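Local structure of DyP-type peroxidase (6FSK) at residues A403-V408 with V423-F427; L275-I279 with I442-P447; A287-I291 with R306-F312; G438-I442 with I454-D460; A123-F128 with P464-E468. The protein is a heme b peroxidase of the dye-decolorizing (DyP) family that probably oxidises manganese(II) at a non-canonical site. The protein carries 1 engineered substitution. All coordinates share one frame; numbering follows the deposited sequence.

In the fold
Contacts 1, 2 and 4 gather near H329, the axial heme ligand. Their centres are about 13 to 14 Å apart, and they touch one another. Contacts 2 and 4 share I442 and the two-stranded sheet of 441-443 and 453-455. Contact 3 touches contact 2 through I289, with centres about 16 Å apart, and comes close to the heme through F310, next to R336. Along the chain contact 3 closes before contact 1 opens, and both are nested inside contact 2. Contact 5 spans the others and sets a loop against strand 462-472 of the large antiparallel sheet, its centre about 23 to 35 Å from theirs. It ties the N-terminal DyP barrel range to a strand near the C-terminus.

Contact 1: residues A403-V408 with V423-F427; sequences APNFPV and VVPGF
P404 and G426 bring the two loops together, their CA atoms 3.8 Å apart, and G426 N donates a hydrogen bond of 2.8 Å to P404 O. The CA of P404 also makes a CA-H...O contact with G426 O. P404 lies alongside F427, with its CD over one face of that ring. P425 is wedged against P407 and V408. Its CG meets P407 CD at 3.8 Å and V408 CG2 at the same distance. F406 O sits 3.5 Å from P425 CB. Residues A403 to F406 form a type I beta turn, a cis peptide precedes P407, and P407 is the N-cap of helix 408-412. The contact thus closes the loop that contains this short helix. An alanine in place of P425 would probably leave a gap beside P407 and V408 and let the 423-427 backbone flex more. V408 CG2 faces V423 CG1 at 3.9 Å. V424 CG1 lies 3.7 Å from N405 OD1. Water 1 donates to both N405 OD1 and V423 O. K332 NZ, outside the two segments, is hydrogen-bonded to both F406 O and G426 O, and so ties the two loops together.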
# COMPACT_ATOMS: atom_id res chain seq x y z
N ALA A 403 1.05 15.17 -8.26
CA ALA A 403 1.53 15.98 -9.40
C ALA A 403 0.37 16.27 -10.32
O ALA A 403 -0.07 15.39 -11.06
CB ALA A 403 2.61 15.25 -10.17
N PRO A 404 -0.22 17.47 -10.28
CA PRO A 404 -1.43 17.72 -11.10
C PRO A 404 -1.23 17.65 -12.59
O PRO A 404 -2.15 17.43 -13.33
CB PRO A 404 -1.89 19.13 -10.64
CG PRO A 404 -0.75 19.72 -10.02
CD PRO A 404 0.09 18.63 -9.42
N ASN A 405 0.03 17.80 -13.02
CA ASN A 405 0.29 17.69 -14.44
C ASN A 405 0.63 16.30 -14.92
O ASN A 405 0.70 16.07 -16.11
CB ASN A 405 1.38 18.65 -14.86
CG ASN A 405 0.97 20.07 -14.66
OD1 ASN A 405 0.02 20.50 -15.29
ND2 ASN A 405 1.58 20.72 -13.74
N PHE A 406 0.79 15.35 -13.98
CA PHE A 406 1.09 13.96 -14.36
C PHE A 406 -0.18 13.21 -14.81
O PHE A 406 -1.17 13.30 -14.08
CB PHE A 406 1.77 13.20 -13.19
CG PHE A 406 2.09 11.79 -13.53
CD1 PHE A 406 3.19 11.52 -14.32
CD2 PHE A 406 1.24 10.74 -13.26
CE1 PHE A 406 3.53 10.23 -14.74
CE2 PHE A 406 1.50 9.46 -13.69
CZ PHE A 406 2.66 9.18 -14.43
N PRO A 407 -0.21 12.50 -15.95
CA PRO A 407 0.92 12.05 -16.73
C PRO A 407 1.16 12.86 -18.01
O PRO A 407 1.99 12.48 -18.83
CB PRO A 407 0.46 10.67 -17.17
CG PRO A 407 -0.97 10.81 -17.32
CD PRO A 407 -1.41 11.70 -16.17
N VAL A 408 0.51 13.99 -18.14
CA VAL A 408 0.69 14.82 -19.33
C VAL A 408 2.13 15.32 -19.43
O VAL A 408 2.77 15.34 -20.51
CB VAL A 408 -0.37 15.99 -19.38
CG1 VAL A 408 0.03 16.98 -20.49
CG2 VAL A 408 -1.76 15.41 -19.61
N VAL A 423 -4.28 20.23 -21.11
CA VAL A 423 -4.89 19.21 -20.22
C VAL A 423 -4.05 19.12 -18.93
O VAL A 423 -2.80 18.91 -18.96
CB VAL A 423 -4.91 17.82 -20.90
CG1 VAL A 423 -5.40 16.76 -19.94
CG2 VAL A 423 -5.73 17.85 -22.13
N VAL A 424 -4.73 19.25 -17.80
CA VAL A 424 -4.18 19.27 -16.48
C VAL A 424 -4.99 18.20 -15.68
O VAL A 424 -6.08 18.46 -15.24
CB VAL A 424 -4.27 20.66 -15.75
CG1 VAL A 424 -3.58 20.55 -14.39
CG2 VAL A 424 -3.56 21.73 -16.62
N PRO A 425 -4.44 16.96 -15.61
CA PRO A 425 -5.22 15.90 -14.99
C PRO A 425 -5.72 16.22 -13.59
O PRO A 425 -6.82 15.86 -13.23
CB PRO A 425 -4.24 14.73 -14.93
CG PRO A 425 -3.50 14.93 -16.26
CD PRO A 425 -3.20 16.40 -16.22
N GLY A 426 -4.89 16.89 -12.81
CA GLY A 426 -5.14 17.14 -11.42
C GLY A 426 -4.66 16.06 -10.50
O GLY A 426 -3.79 15.24 -10.87
N PHE A 427 -5.07 16.18 -9.28
CA PHE A 427 -4.65 15.28 -8.22
C PHE A 427 -5.37 13.92 -8.28
O PHE A 427 -6.55 13.82 -8.65
CB PHE A 427 -4.90 15.90 -6.79
CG PHE A 427 -3.95 17.00 -6.47
CD1 PHE A 427 -4.12 18.24 -7.03
CD2 PHE A 427 -2.86 16.79 -5.69
CE1 PHE A 427 -3.23 19.29 -6.77
CE2 PHE A 427 -1.95 17.81 -5.44
CZ PHE A 427 -2.15 19.06 -5.99
O HOH W 1 -0.44 19.47 -17.72

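Contact 2: residues L275-I279 with I442-P447; sequences LGARI and ISGTNP
R278 reaches from helix 268-280 to the backbone of G444 and T445. Its CB points toward 442-447. CG stands anti to the carbonyl carbon (chi1 -68°), and the chain runs extended to CD, which comes within 3.5 Å of T445 O. A bend at chi3 (59°) then turns the guanidinium along the loop. NE donates to T445 O at 2.7 Å, but the angle at the hydrogen is 129° and the bond is weak. CZ has P447 CG lying over its centre, 3.8 Å above the guanidinium plane. NH1 goes to T322 O, outside the two segments. NH2 donates to G444 O at 2.9 Å, close to the guanidinium plane, and also to Q321 O. The group is therefore gripped by carbonyls of two separate loops, which together fix its rotation. A leucine in place of R278 would probably leave the carbonyls of G444, T445, Q321 and T322 without this shared donor and the 444-447 loop less firmly held. One helical turn earlier, L275 CD1 packs on T445 CB at 3.6 Å. I279 CG1 approaches I442 CD1 more loosely, at 4.5 Å. G444 has a positive phi where the chain turns away from strand 441-443. The side chain of I279 lies about 6 Å from that of H329, the axial ligand of the heme iron. The arrangement is a buried arginine on a helix bonded to loop carbonyls, on the proximal side of the heme pocket.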
# COMPACT_ATOMS: atom_id res chain seq x y z
N LEU A 275 -19.20 8.77 -10.90
CA LEU A 275 -18.09 9.62 -10.47
C LEU A 275 -17.12 8.88 -9.59
O LEU A 275 -15.89 9.02 -9.76
CB LEU A 275 -18.55 10.93 -9.77
CG LEU A 275 -17.44 11.81 -9.18
CD1 LEU A 275 -16.58 12.31 -10.31
CD2 LEU A 275 -18.07 12.98 -8.41
N GLY A 276 -17.66 8.14 -8.61
CA GLY A 276 -16.78 7.35 -7.72
C GLY A 276 -15.91 6.40 -8.50
O GLY A 276 -14.69 6.32 -8.27
N ALA A 277 -16.53 5.71 -9.42
CA ALA A 277 -15.83 4.73 -10.25
C ALA A 277 -14.73 5.37 -11.07
O ALA A 277 -13.64 4.83 -11.24
CB ALA A 277 -16.81 3.98 -11.16
N ARG A 278 -15.02 6.57 -11.56
CA ARG A 278 -14.07 7.33 -12.41
C ARG A 278 -12.92 7.92 -11.59
O ARG A 278 -11.79 8.00 -12.10
CB ARG A 278 -14.81 8.31 -13.29
CG ARG A 278 -15.64 7.64 -14.35
CD ARG A 278 -16.36 8.58 -15.25
NE ARG A 278 -15.45 9.52 -15.99
CZ ARG A 278 -14.93 9.30 -17.22
NH1 ARG A 278 -15.07 8.10 -17.82
NH2 ARG A 278 -14.25 10.25 -17.86
N ILE A 279 -13.15 8.24 -10.33
CA ILE A 279 -12.11 8.72 -9.46
C ILE A 279 -11.16 7.55 -9.09
O ILE A 279 -9.97 7.75 -8.92
CB ILE A 279 -12.71 9.35 -8.17
CG1 ILE A 279 -13.15 10.78 -8.60
CG2 ILE A 279 -11.72 9.28 -7.00
CD1 ILE A 279 -13.98 11.41 -7.52
N ILE A 442 -9.50 17.94 -9.68
CA ILE A 442 -9.44 16.81 -10.54
C ILE A 442 -10.22 17.08 -11.80
O ILE A 442 -11.36 17.51 -11.72
CB ILE A 442 -9.78 15.47 -9.87
CG1 ILE A 442 -9.58 14.34 -10.88
CG2 ILE A 442 -11.18 15.47 -9.28
CD1 ILE A 442 -9.60 12.96 -10.25
N SER A 443 -9.60 16.90 -12.98
CA SER A 443 -10.30 17.12 -14.26
C SER A 443 -10.62 15.80 -14.90
O SER A 443 -10.15 14.74 -14.47
CB SER A 443 -9.40 17.96 -15.18
OG SER A 443 -8.36 17.19 -15.73
N GLY A 444 -11.37 15.84 -15.99
CA GLY A 444 -11.61 14.69 -16.80
C GLY A 444 -12.68 13.75 -16.28
O GLY A 444 -12.94 12.72 -16.92
N THR A 445 -13.34 14.04 -15.15
CA THR A 445 -14.32 13.13 -14.61
C THR A 445 -15.63 13.06 -15.45
O THR A 445 -16.25 12.03 -15.43
CB THR A 445 -14.60 13.36 -13.13
OG1 THR A 445 -15.23 14.62 -12.90
CG2 THR A 445 -13.30 13.20 -12.27
N ASN A 446 -16.07 14.12 -16.14
CA ASN A 446 -17.27 14.05 -16.96
C ASN A 446 -16.80 13.62 -18.38
O ASN A 446 -16.02 14.35 -19.02
CB ASN A 446 -17.95 15.37 -17.06
CG ASN A 446 -19.26 15.24 -17.86
OD1 ASN A 446 -19.32 14.69 -18.95
ND2 ASN A 446 -20.34 15.61 -17.21
N PRO A 447 -17.21 12.46 -18.87
CA PRO A 447 -16.73 11.98 -20.18
C PRO A 447 -17.06 12.91 -21.32
O PRO A 447 -16.35 12.93 -22.34
CB PRO A 447 -17.48 10.65 -20.38
CG PRO A 447 -18.11 10.35 -19.10
CD PRO A 447 -18.06 11.48 -18.19

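Contact 3: residues A287-I291 with R306-F312; sequences APIEI and RNNKFDF
F310 and P288 meet obliquely, with P288 CB 3.5 Å from F310 CE1. The F310 CG takes the position between its backbone N and carbonyl carbon (chi1 59°), which sets the ring against P288 and E290. E290 crosses the same ring obliquely. Its CG lies 3.8 Å from F310 CB, and its carboxylate is turned 41° from the ring plane. Against F312 the carboxylate is steeper, 80° from the ring. There OE1 comes to the ring edge, in its plane, 3.8 Å from CD1. I291 crosses F310 at about a right angle and brings CD1 within 3.5 Å of both R306 O and K309 O. P288 CG touches N307 O at 3.3 Å. No direct hydrogen bond joins the segments. Instead, water 2 donates to E290 OE2 and accepts from D311 N. The 306-312 segment starts with a type I turn from R306 to K309, and K309 centres an inverse gamma turn. F310 makes a cation-pi contact with R336, a heme-binding residue, and R331 does the same for F312. The two loops flank helix 298-302, whose L300 packs on P288 and I291, while I289 leans back on helix 268-280.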
# COMPACT_ATOMS: atom_id res chain seq x y z
N ALA A 287 -14.82 -4.05 -11.08
CA ALA A 287 -14.79 -4.04 -12.52
C ALA A 287 -14.04 -2.76 -13.01
O ALA A 287 -14.40 -1.67 -12.60
CB ALA A 287 -16.19 -4.07 -13.10
N PRO A 288 -13.07 -2.89 -13.90
CA PRO A 288 -12.32 -1.76 -14.34
C PRO A 288 -13.12 -0.95 -15.30
O PRO A 288 -13.71 -1.51 -16.24
CB PRO A 288 -11.09 -2.36 -14.95
CG PRO A 288 -11.54 -3.74 -15.40
CD PRO A 288 -12.54 -4.14 -14.46
N ILE A 289 -13.13 0.37 -15.12
CA ILE A 289 -13.88 1.24 -16.02
C ILE A 289 -13.25 1.22 -17.41
O ILE A 289 -13.95 1.49 -18.41
CB ILE A 289 -14.02 2.69 -15.48
CG1 ILE A 289 -12.70 3.36 -15.47
CG2 ILE A 289 -14.76 2.68 -14.15
CD1 ILE A 289 -12.77 4.75 -14.87
N GLU A 290 -11.94 0.93 -17.58
CA GLU A 290 -11.35 0.90 -18.88
C GLU A 290 -12.03 -0.16 -19.77
O GLU A 290 -12.09 0.04 -20.99
CB GLU A 290 -9.86 0.64 -18.76
CG GLU A 290 -9.03 0.55 -20.01
CD GLU A 290 -8.98 1.84 -20.82
OE1 GLU A 290 -9.37 2.96 -20.34
OE2 GLU A 290 -8.47 1.74 -21.97
N ILE A 291 -12.47 -1.25 -19.16
CA ILE A 291 -13.19 -2.34 -19.89
C ILE A 291 -14.67 -2.01 -19.93
O ILE A 291 -15.32 -2.16 -21.02
CB ILE A 291 -12.90 -3.71 -19.27
CG1 ILE A 291 -11.41 -3.99 -19.33
CG2 ILE A 291 -13.74 -4.82 -19.96
CD1 ILE A 291 -10.95 -5.32 -18.75
N ARG A 306 -10.02 -11.86 -16.11
CA ARG A 306 -10.40 -10.77 -17.00
C ARG A 306 -10.33 -9.36 -16.38
O ARG A 306 -10.25 -8.39 -17.13
CB ARG A 306 -11.84 -11.00 -17.55
CG ARG A 306 -11.97 -12.26 -18.38
CD ARG A 306 -13.34 -12.34 -19.04
NE ARG A 306 -14.47 -12.38 -18.11
CZ ARG A 306 -15.57 -11.58 -18.15
NH1 ARG A 306 -15.74 -10.58 -19.00
NH2 ARG A 306 -16.53 -11.82 -17.27
N ASN A 307 -10.47 -9.27 -15.05
CA ASN A 307 -10.70 -7.98 -14.40
C ASN A 307 -9.43 -7.10 -14.38
O ASN A 307 -9.55 -5.97 -13.90
CB ASN A 307 -11.27 -8.18 -13.02
CG ASN A 307 -10.29 -8.78 -12.03
OD1 ASN A 307 -9.10 -8.94 -12.27
ND2 ASN A 307 -10.83 -9.10 -10.85
N ASN A 308 -8.29 -7.57 -14.86
CA ASN A 308 -7.08 -6.75 -14.88
C ASN A 308 -6.38 -6.67 -16.23
O ASN A 308 -5.28 -6.20 -16.36
CB ASN A 308 -6.19 -7.17 -13.70
CG ASN A 308 -5.26 -6.06 -13.27
OD1 ASN A 308 -5.64 -4.91 -13.25
ND2 ASN A 308 -4.07 -6.45 -12.89
N LYS A 309 -7.06 -7.18 -17.27
CA LYS A 309 -6.45 -7.23 -18.61
C LYS A 309 -6.83 -5.97 -19.37
O LYS A 309 -7.82 -5.92 -20.17
CB LYS A 309 -7.08 -8.45 -19.34
CG LYS A 309 -6.67 -8.55 -20.78
CD LYS A 309 -5.24 -8.85 -20.87
CE LYS A 309 -4.99 -9.98 -21.87
NZ LYS A 309 -3.74 -9.60 -22.56
N PHE A 310 -6.09 -4.91 -19.11
CA PHE A 310 -6.26 -3.60 -19.79
C PHE A 310 -4.95 -2.87 -19.59
O PHE A 310 -4.18 -3.21 -18.67
CB PHE A 310 -7.43 -2.78 -19.26
CG PHE A 310 -7.34 -2.47 -17.77
CD1 PHE A 310 -7.82 -3.35 -16.85
CD2 PHE A 310 -6.77 -1.28 -17.34
CE1 PHE A 310 -7.76 -3.08 -15.51
CE2 PHE A 310 -6.71 -0.99 -16.03
CZ PHE A 310 -7.19 -1.87 -15.13
N ASP A 311 -4.63 -1.95 -20.49
CA ASP A 311 -3.40 -1.23 -20.42
C ASP A 311 -3.55 0.28 -20.70
O ASP A 311 -2.57 0.98 -20.73
CB ASP A 311 -2.35 -1.85 -21.31
CG ASP A 311 -2.76 -1.86 -22.79
OD1 ASP A 311 -3.76 -1.28 -23.20
OD2 ASP A 311 -2.08 -2.52 -23.59
N PHE A 312 -4.79 0.74 -20.90
CA PHE A 312 -5.10 2.13 -21.30
C PHE A 312 -4.79 2.49 -22.78
O PHE A 312 -5.03 3.62 -23.20
CB PHE A 312 -4.56 3.21 -20.35
CG PHE A 312 -4.83 2.94 -18.88
CD1 PHE A 312 -6.09 2.84 -18.39
CD2 PHE A 312 -3.79 2.91 -18.00
CE1 PHE A 312 -6.35 2.60 -17.06
CE2 PHE A 312 -4.02 2.68 -16.63
CZ PHE A 312 -5.30 2.55 -16.19
O HOH W 2 -6.97 -0.74 -22.25

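Contact 4: residues G438-I442 with I454-D460; sequences GIRQI and ITLPDQD
The guanidinium of R440 is sandwiched between L456 and D460. L456 CD1 lies over one face, 3.4 Å above the plane and offset toward the rim. On the opposite face D460 OD2 sits at a similar height, also offset. Water 5 lies at the edge, in plane; it accepts from R440 NH2 and can donate to P457 O. The D460 carboxylate is tilted 33° from the guanidinium. R440 NH2 and D460 OD1 form a salt bridge of 3.3 Å, made from above the guanidinium plane rather than in it. A bend at chi3 (-56°) brings the R440 tip between L456 and D460. Water 3 accepts from R440 NE. Water 4 accepts from R440 N and donates to L456 O. The strands pair antiparallel. I442 and I454 are a hydrogen-bonded pair, I442 N to I454 O at 3.0 Å and I454 N to I442 O at 2.9 Å. Q441 and T455 are a non-hydrogen-bonded pair, their side chains alongside each other. L456 N adds a bond of 2.8 Å to R440 O. I439 CG2 touches T455 CG2 at 3.6 Å. On the face of I442 and I454, I442 CG2 meets L456 CD2 at 4.1 Å. Q441 OE1 is held by N453 ND2. Together this is a small beta hairpin, strands 441-443 and 453-455. Helix 249-258 covers I454, L456 and P457 through F255, and F427 meets both R440, by packing, and Q441, by a backbone bond.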
# COMPACT_ATOMS: atom_id res chain seq x y z
N GLY A 438 -3.35 23.26 0.45
CA GLY A 438 -4.19 24.12 -0.42
C GLY A 438 -5.18 23.42 -1.31
O GLY A 438 -5.39 22.22 -1.17
N ILE A 439 -5.67 24.11 -2.34
CA ILE A 439 -6.80 23.69 -3.13
C ILE A 439 -6.33 22.57 -4.07
O ILE A 439 -5.32 22.77 -4.77
CB ILE A 439 -7.19 24.86 -4.10
CG1 ILE A 439 -7.72 26.05 -3.30
CG2 ILE A 439 -8.26 24.40 -5.08
CD1 ILE A 439 -8.85 25.61 -2.35
N ARG A 440 -7.00 21.40 -4.02
CA ARG A 440 -6.82 20.34 -5.04
C ARG A 440 -8.01 20.22 -5.98
O ARG A 440 -9.18 20.45 -5.58
CB ARG A 440 -6.62 19.02 -4.32
CG ARG A 440 -5.35 18.91 -3.55
CD ARG A 440 -5.13 17.58 -2.79
NE ARG A 440 -6.26 17.41 -1.92
CZ ARG A 440 -7.09 16.39 -1.95
NH1 ARG A 440 -6.80 15.26 -2.59
NH2 ARG A 440 -8.22 16.48 -1.25
N GLN A 441 -7.75 19.92 -7.23
CA GLN A 441 -8.77 19.76 -8.29
C GLN A 441 -8.46 18.47 -9.04
O GLN A 441 -7.29 17.98 -9.04
CB GLN A 441 -8.61 20.94 -9.30
CG GLN A 441 -9.24 22.15 -8.69
CD GLN A 441 -9.15 23.54 -9.31
OE1 GLN A 441 -9.03 23.80 -10.53
NE2 GLN A 441 -9.35 24.47 -8.44
N ILE A 442 -9.50 17.94 -9.68
CA ILE A 442 -9.44 16.81 -10.54
C ILE A 442 -10.22 17.08 -11.80
O ILE A 442 -11.36 17.51 -11.72
CB ILE A 442 -9.78 15.47 -9.87
CG1 ILE A 442 -9.58 14.34 -10.88
CG2 ILE A 442 -11.18 15.47 -9.28
CD1 ILE A 442 -9.60 12.96 -10.25
N ILE A 454 -13.34 19.49 -11.02
CA ILE A 454 -14.04 19.59 -9.74
C ILE A 454 -12.98 19.98 -8.76
O ILE A 454 -11.92 19.35 -8.64
CB ILE A 454 -14.67 18.26 -9.30
CG1 ILE A 454 -15.70 17.78 -10.31
CG2 ILE A 454 -15.31 18.44 -7.89
CD1 ILE A 454 -16.22 16.38 -10.14
N THR A 455 -13.31 20.99 -7.96
CA THR A 455 -12.49 21.43 -6.92
C THR A 455 -12.82 20.62 -5.67
O THR A 455 -13.98 20.62 -5.23
CB THR A 455 -12.61 22.96 -6.64
OG1 THR A 455 -12.22 23.67 -7.85
CG2 THR A 455 -11.69 23.35 -5.61
N LEU A 456 -11.86 19.88 -5.10
CA LEU A 456 -12.19 18.99 -4.01
C LEU A 456 -12.48 19.71 -2.72
O LEU A 456 -11.94 20.78 -2.44
CB LEU A 456 -11.08 17.94 -3.83
CG LEU A 456 -10.79 17.08 -5.08
CD1 LEU A 456 -9.53 16.23 -4.85
CD2 LEU A 456 -11.97 16.18 -5.37
N PRO A 457 -13.30 19.12 -1.85
CA PRO A 457 -13.57 19.74 -0.57
C PRO A 457 -12.31 19.88 0.24
O PRO A 457 -11.42 19.04 0.13
CB PRO A 457 -14.53 18.73 0.13
CG PRO A 457 -14.89 17.73 -0.86
CD PRO A 457 -14.02 17.86 -2.07
N ASP A 458 -12.21 20.88 1.11
CA ASP A 458 -10.96 21.14 1.76
C ASP A 458 -10.52 20.01 2.71
O ASP A 458 -9.32 19.74 2.84
CB ASP A 458 -11.00 22.47 2.49
CG ASP A 458 -10.88 23.65 1.51
OD1 ASP A 458 -10.98 23.46 0.21
OD2 ASP A 458 -10.61 24.72 2.09
N GLN A 459 -11.51 19.34 3.28
CA GLN A 459 -11.19 18.07 4.01
C GLN A 459 -10.88 16.93 3.00
O GLN A 459 -11.75 16.40 2.34
CB GLN A 459 -12.32 17.69 4.92
CG GLN A 459 -12.21 16.34 5.68
CD GLN A 459 -11.04 16.32 6.60
OE1 GLN A 459 -10.99 17.10 7.60
NE2 GLN A 459 -10.04 15.54 6.25
N ASP A 460 -9.61 16.53 3.01
CA ASP A 460 -9.14 15.42 2.23
C ASP A 460 -9.87 14.14 2.71
O ASP A 460 -10.15 13.97 3.86
CB ASP A 460 -7.62 15.17 2.37
CG ASP A 460 -6.73 16.27 1.71
OD1 ASP A 460 -7.13 17.43 1.67
OD2 ASP A 460 -5.58 15.98 1.29
O HOH W 3 -5.58 19.79 0.06
O HOH W 4 -9.23 21.38 -2.17
O HOH W 5 -8.77 19.17 -0.48

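Contact 5: residues A123-F128 with P464-E468; sequences AWEAPF and PRGGE
This contact lies in the ferredoxin-like alpha+beta architecture of DyP peroxidases, where strand 462-472 of the large antiparallel sheet meets the loop before strand 134-140. The strand carries two adjacent glycines, G466 and G467, and W124 lies flat on them. G466 CA makes a CH-pi contact with the five-membered ring of W124, 3.7 Å from its centroid and 18° off the normal. G467 N lies over the same face, toward the rim, and has no hydrogen-bond partner in the model. W124 CZ3 comes 3.4 Å from G467 O. With CG anti to the carbonyl carbon (chi1 -73°), the indole lies along the strand. NE1 is hydrogen-bonded to D111 OD2. F128 packs on the same strand, its CG 3.6 Å from G466 CA, where the strand has no side chain. E125 N donates to R465 O at 2.9 Å. R465 folds back at chi2 and chi3, so that its guanidinium lies over the W124-E125 peptide, with E125 N above its centre. NH1 gives a weak hydrogen bond of 2.9 Å to A123 O. Water 7 is in the guanidinium plane; it accepts from R465 NE and donates to E125 OE2. The E125 and R465 charges are not in direct contact. Strand 238-247 lies next to the glycines, with Y244 bonded to R465 and G466 by backbone. At the loop's start, water 6 donates to A123 O and P464 O, at 2.7 Å each.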
# COMPACT_ATOMS: atom_id res chain seq x y z
N ALA A 123 1.18 16.08 11.26
CA ALA A 123 0.00 16.05 12.15
C ALA A 123 -0.40 14.61 12.30
O ALA A 123 -1.37 14.10 11.72
CB ALA A 123 -1.09 16.87 11.61
N TRP A 124 0.37 13.90 13.12
CA TRP A 124 0.17 12.48 13.37
C TRP A 124 -0.20 12.19 14.84
O TRP A 124 0.03 13.05 15.73
CB TRP A 124 1.47 11.73 13.10
CG TRP A 124 1.83 11.60 11.62
CD1 TRP A 124 1.11 11.93 10.59
CD2 TRP A 124 3.03 11.02 11.13
NE1 TRP A 124 1.78 11.64 9.38
CE2 TRP A 124 2.95 11.03 9.71
CE3 TRP A 124 4.09 10.35 11.75
CZ2 TRP A 124 3.93 10.50 8.92
CZ3 TRP A 124 5.10 9.85 10.98
CH2 TRP A 124 4.96 9.88 9.54
N GLU A 125 -0.78 11.03 15.08
CA GLU A 125 -0.97 10.62 16.45
C GLU A 125 0.35 10.60 17.20
O GLU A 125 1.44 10.30 16.69
CB GLU A 125 -1.60 9.25 16.54
CG GLU A 125 -2.97 9.18 15.94
CD GLU A 125 -3.71 7.95 16.20
OE1 GLU A 125 -3.12 6.99 16.78
OE2 GLU A 125 -4.88 7.90 15.76
N ALA A 126 0.34 10.96 18.50
CA ALA A 126 1.58 11.13 19.26
C ALA A 126 2.60 10.03 19.22
O ALA A 126 3.81 10.29 19.08
CB ALA A 126 1.22 11.52 20.69
N PRO A 127 2.18 8.80 19.29
CA PRO A 127 3.16 7.73 19.33
C PRO A 127 3.99 7.65 18.04
O PRO A 127 5.16 7.30 18.05
CB PRO A 127 2.35 6.48 19.53
CG PRO A 127 1.07 6.95 20.10
CD PRO A 127 0.81 8.33 19.64
N PHE A 128 3.40 8.09 16.91
CA PHE A 128 4.15 8.03 15.65
C PHE A 128 5.10 9.16 15.43
O PHE A 128 5.86 9.17 14.47
CB PHE A 128 3.15 7.85 14.45
CG PHE A 128 2.50 6.47 14.42
CD1 PHE A 128 3.25 5.37 13.96
CD2 PHE A 128 1.23 6.24 14.87
CE1 PHE A 128 2.70 4.11 13.98
CE2 PHE A 128 0.66 4.96 14.86
CZ PHE A 128 1.40 3.92 14.39
N PRO A 464 -3.45 10.95 6.67
CA PRO A 464 -2.42 10.17 7.32
C PRO A 464 -2.24 10.56 8.77
O PRO A 464 -2.16 11.77 9.05
CB PRO A 464 -1.19 10.50 6.52
CG PRO A 464 -1.44 11.89 5.95
CD PRO A 464 -2.90 11.98 5.77
N ARG A 465 -2.17 9.56 9.67
CA ARG A 465 -1.97 9.83 11.07
C ARG A 465 -0.79 9.11 11.68
O ARG A 465 -0.62 9.11 12.92
CB ARG A 465 -3.25 9.53 11.79
CG ARG A 465 -4.39 10.50 11.44
CD ARG A 465 -4.24 11.91 12.02
NE ARG A 465 -4.42 11.90 13.49
CZ ARG A 465 -3.95 12.83 14.30
NH1 ARG A 465 -3.28 13.83 13.83
NH2 ARG A 465 -4.28 12.75 15.59
N GLY A 466 0.09 8.58 10.83
CA GLY A 466 1.28 7.93 11.32
C GLY A 466 1.91 7.13 10.19
O GLY A 466 1.26 6.86 9.17
N GLY A 467 3.15 6.75 10.40
CA GLY A 467 3.83 5.94 9.39
C GLY A 467 5.26 5.79 9.71
O GLY A 467 5.81 6.52 10.50
N GLU A 468 5.89 4.75 9.16
CA GLU A 468 7.36 4.65 9.16
C GLU A 468 7.77 3.69 8.03
O GLU A 468 6.94 2.96 7.46
CB GLU A 468 7.88 4.24 10.53
CG GLU A 468 9.40 4.17 10.75
CD GLU A 468 10.17 5.43 10.35
OE1 GLU A 468 10.77 6.07 11.27
OE2 GLU A 468 10.30 5.84 9.16
O HOH W 6 -2.71 14.41 9.35
O HOH W 7 -6.07 9.98 14.94
O HOH W 8 6.98 7.07 13.03